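Local coordinates for BDI-0842-like domain-containing protein (Parabacteroides distasonis, PDB 4JM1) that is of unknown function but adopts a small alpha/beta fold resembling the alpha-lytic protease prodomain, at residues Y37-L45 with L56-I64. Residues are numbered along the deposited sequence; the frame is centred on the assembly and turned at random.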
loop_
_atom_site.group_PDB
_atom_site.type_symbol
_atom_site.label_atom_id
_atom_site.label_comp_id
_atom_site.label_asym_id
_atom_site.label_seq_id
_atom_site.Cartn_x
_atom_site.Cartn_y
_atom_site.Cartn_z
ATOM N N TYR A 37 -6.962 8.649 -4.673
ATOM C CA TYR A 37 -7.211 7.391 -3.976
ATOM C C TYR A 37 -6.968 7.461 -2.460
ATOM O O TYR A 37 -6.728 6.436 -1.798
ATOM C CB TYR A 37 -6.418 6.237 -4.601
ATOM C CG TYR A 37 -6.835 5.916 -6.028
ATOM C CD1 TYR A 37 -6.318 6.631 -7.091
ATOM C CD2 TYR A 37 -7.768 4.903 -6.300
ATOM C CE1 TYR A 37 -6.688 6.351 -8.402
ATOM C CE2 TYR A 37 -8.135 4.609 -7.617
ATOM C CZ TYR A 37 -7.608 5.350 -8.662
ATOM O OH TYR A 37 -7.959 5.068 -9.968
ATOM N N ASP A 38 -7.102 8.648 -1.878
ATOM C CA ASP A 38 -6.867 8.750 -0.449
ATOM C C ASP A 38 -7.845 7.903 0.365
ATOM O O ASP A 38 -7.480 7.408 1.418
ATOM C CB ASP A 38 -6.940 10.192 0.045
ATOM C CG ASP A 38 -5.787 11.068 -0.430
ATOM O OD1 ASP A 38 -4.815 10.583 -1.074
ATOM O OD2 ASP A 38 -5.832 12.293 -0.094
HETATM N N MSE A 39 -9.112 7.843 -0.049
HETATM C CA MSE A 39 -10.082 7.077 0.754
HETATM C C MSE A 39 -9.735 5.577 0.796
HETATM O O MSE A 39 -9.854 4.916 1.829
HETATM C CB MSE A 39 -11.516 7.283 0.276
HETATM C CG MSE A 39 -12.005 8.698 0.451
HETATM SE SE MSE A 39 -13.842 9.057 0.043
HETATM C CE MSE A 39 -14.450 8.309 1.727
ATOM N N LEU A 40 -9.292 5.059 -0.334
ATOM C CA LEU A 40 -8.806 3.680 -0.410
ATOM C C LEU A 40 -7.612 3.474 0.513
ATOM O O LEU A 40 -7.574 2.494 1.276
ATOM C CB LEU A 40 -8.455 3.321 -1.857
ATOM C CG LEU A 40 -7.915 1.907 -2.084
ATOM C CD1 LEU A 40 -8.991 0.850 -1.802
ATOM C CD2 LEU A 40 -7.327 1.792 -3.498
ATOM N N ALA A 41 -6.681 4.421 0.503
ATOM C CA ALA A 41 -5.516 4.340 1.375
ATOM C C ALA A 41 -5.927 4.273 2.835
ATOM O O ALA A 41 -5.398 3.473 3.598
ATOM C CB ALA A 41 -4.568 5.543 1.155
ATOM N N SER A 42 -6.924 5.088 3.212
ATOM C CA SER A 42 -7.354 5.111 4.607
ATOM C C SER A 42 -8.039 3.801 4.993
ATOM O O SER A 42 -7.855 3.295 6.109
ATOM C CB SER A 42 -8.271 6.306 4.880
ATOM O OG SER A 42 -8.730 6.261 6.220
ATOM N N GLN A 43 -8.807 3.229 4.076
ATOM C CA GLN A 43 -9.445 1.934 4.348
ATOM C C GLN A 43 -8.415 0.815 4.527
ATOM O O GLN A 43 -8.551 -0.017 5.435
ATOM C CB GLN A 43 -10.451 1.580 3.249
ATOM C CG GLN A 43 -11.647 2.534 3.185
ATOM C CD GLN A 43 -12.606 2.297 4.313
ATOM O OE1 GLN A 43 -12.652 3.033 5.308
ATOM N NE2 GLN A 43 -13.371 1.239 4.177
ATOM N N PHE A 44 -7.406 0.788 3.668
ATOM C CA PHE A 44 -6.345 -0.176 3.811
ATOM C C PHE A 44 -5.571 0.017 5.128
ATOM O O PHE A 44 -5.190 -0.948 5.794
ATOM C CB PHE A 44 -5.378 -0.122 2.636
ATOM C CG PHE A 44 -5.720 -1.056 1.510
ATOM C CD1 PHE A 44 -5.703 -2.430 1.708
ATOM C CD2 PHE A 44 -5.972 -0.568 0.238
ATOM C CE1 PHE A 44 -5.991 -3.308 0.676
ATOM C CE2 PHE A 44 -6.251 -1.438 -0.819
ATOM C CZ PHE A 44 -6.269 -2.808 -0.599
ATOM N N LEU A 45 -5.302 1.271 5.497
ATOM C CA LEU A 45 -4.567 1.508 6.754
ATOM C C LEU A 45 -5.353 0.978 7.942
ATOM O O LEU A 45 -4.816 0.304 8.810
ATOM C CB LEU A 45 -4.244 2.992 6.920
ATOM C CG LEU A 45 -3.446 3.421 8.152
ATOM C CD1 LEU A 45 -2.102 2.688 8.260
ATOM C CD2 LEU A 45 -3.279 4.957 8.166
ATOM N N LEU A 56 3.053 1.055 11.269
ATOM C CA LEU A 56 2.948 1.685 9.965
ATOM C C LEU A 56 2.831 3.189 10.144
ATOM O O LEU A 56 2.045 3.666 10.943
ATOM C CB LEU A 56 1.733 1.190 9.204
ATOM C CG LEU A 56 1.737 -0.276 8.820
ATOM C CD1 LEU A 56 0.412 -0.597 8.105
ATOM C CD2 LEU A 56 2.928 -0.611 7.957
ATOM N N LYS A 57 3.593 3.928 9.355
ATOM C CA LYS A 57 3.423 5.384 9.259
ATOM C C LYS A 57 2.231 5.771 8.413
ATOM O O LYS A 57 1.694 6.865 8.547
ATOM C CB LYS A 57 4.683 6.023 8.689
ATOM C CG LYS A 57 5.826 5.950 9.669
ATOM C CD LYS A 57 6.993 6.748 9.193
ATOM C CE LYS A 57 8.121 6.640 10.181
ATOM N NZ LYS A 57 9.385 7.079 9.542
ATOM N N GLY A 58 1.817 4.868 7.519
ATOM C CA GLY A 58 0.699 5.170 6.666
ATOM C C GLY A 58 0.622 4.144 5.556
ATOM O O GLY A 58 1.428 3.217 5.516
ATOM N N VAL A 59 -0.360 4.318 4.675
ATOM C CA VAL A 59 -0.509 3.563 3.433
ATOM C C VAL A 59 -0.371 4.522 2.259
ATOM O O VAL A 59 -0.917 5.651 2.287
ATOM C CB VAL A 59 -1.865 2.846 3.378
ATOM C CG1 VAL A 59 -2.254 2.417 1.930
ATOM C CG2 VAL A 59 -1.821 1.658 4.344
ATOM N N LEU A 60 0.343 4.046 1.235
ATOM C CA LEU A 60 0.514 4.741 -0.025
ATOM C C LEU A 60 -0.072 3.855 -1.110
ATOM O O LEU A 60 0.251 2.663 -1.164
ATOM C CB LEU A 60 1.997 5.060 -0.322
ATOM C CG LEU A 60 2.715 5.766 0.826
ATOM C CD1 LEU A 60 4.226 5.789 0.517
ATOM C CD2 LEU A 60 2.137 7.169 1.102
ATOM N N ILE A 61 -0.899 4.437 -1.984
ATOM C CA ILE A 61 -1.409 3.745 -3.158
ATOM C C ILE A 61 -0.612 4.161 -4.382
ATOM O O ILE A 61 -0.342 5.339 -4.573
ATOM C CB ILE A 61 -2.914 4.020 -3.400
ATOM C CG1 ILE A 61 -3.729 3.793 -2.103
ATOM C CG2 ILE A 61 -3.438 3.172 -4.608
ATOM C CD1 ILE A 61 -3.811 2.363 -1.576
ATOM N N VAL A 62 -0.192 3.166 -5.159
ATOM C CA VAL A 62 0.457 3.389 -6.430
ATOM C C VAL A 62 -0.244 2.557 -7.526
ATOM O O VAL A 62 -1.036 1.649 -7.235
ATOM C CB VAL A 62 1.986 2.990 -6.355
ATOM C CG1 VAL A 62 2.751 3.867 -5.324
ATOM C CG2 VAL A 62 2.201 1.499 -6.115
ATOM N N ASP A 63 0.010 2.933 -8.787
ATOM C CA ASP A 63 -0.537 2.199 -9.940
ATOM C C ASP A 63 0.420 1.067 -10.272
ATOM O O ASP A 63 1.594 1.311 -10.548
ATOM C CB ASP A 63 -0.720 3.157 -11.114
ATOM C CG ASP A 63 -1.470 2.545 -12.302
ATOM O OD1 ASP A 63 -1.624 1.304 -12.397
ATOM O OD2 ASP A 63 -1.930 3.349 -13.143
ATOM N N ILE A 64 -0.099 -0.167 -10.276
ATOM C CA ILE A 64 0.681 -1.339 -10.683
ATOM C C ILE A 64 1.341 -1.173 -12.074
ATOM O O ILE A 64 2.407 -1.739 -12.339
ATOM C CB ILE A 64 -0.203 -2.622 -10.675
ATOM C CG1 ILE A 64 0.641 -3.906 -10.747
ATOM C CG2 ILE A 64 -1.276 -2.595 -11.824
ATOM C CD1 ILE A 64 1.452 -4.209 -9.475
#
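V59 and I61, two strand residues apart, pack against the turn of helix 38-50 that carries A41. CB of V59 lies 3.6 Å from A41 O, a carbonyl already engaged by the N-H of L45 in the helix. From there the valine forks. CG1 lies 3.8 Å from A41 CA and also reaches F44 CB; with CG1 anti to the backbone N (chi1 162°), CG2 is left anti to the carbonyl carbon, where it sits 3.7 Å from L45 CA. L45 and V59 run side by side, pointing opposite ways, and L45 CD1 continues over the CA of G58 to meet L56 CD1 at 4.1 Å. I61 fills the other flank: its CG1 touches A41 CB at 3.8 Å, and CD1 extends to L40 CD2 at 4.0 Å and to F44 CD2, roughly perpendicular to both side chains. Cutting V59 back to an alanine removes both methyls and would probably leave a gap facing A41 and deprive L45 of its nearest strand partner. The N-to-C directions of helix 38-45 and strand 58-63 differ by 137°, and their axes approach to 7.5 Å, the small A41 facing the strand. Within the beta-alpha-beta unit of strand 24-29, helix 38-50 and strand 58-63, D38 and Y37 make polar links to the adjoining strand 78-83, whereas the helix meets strand 58-63 through apolar packing alone.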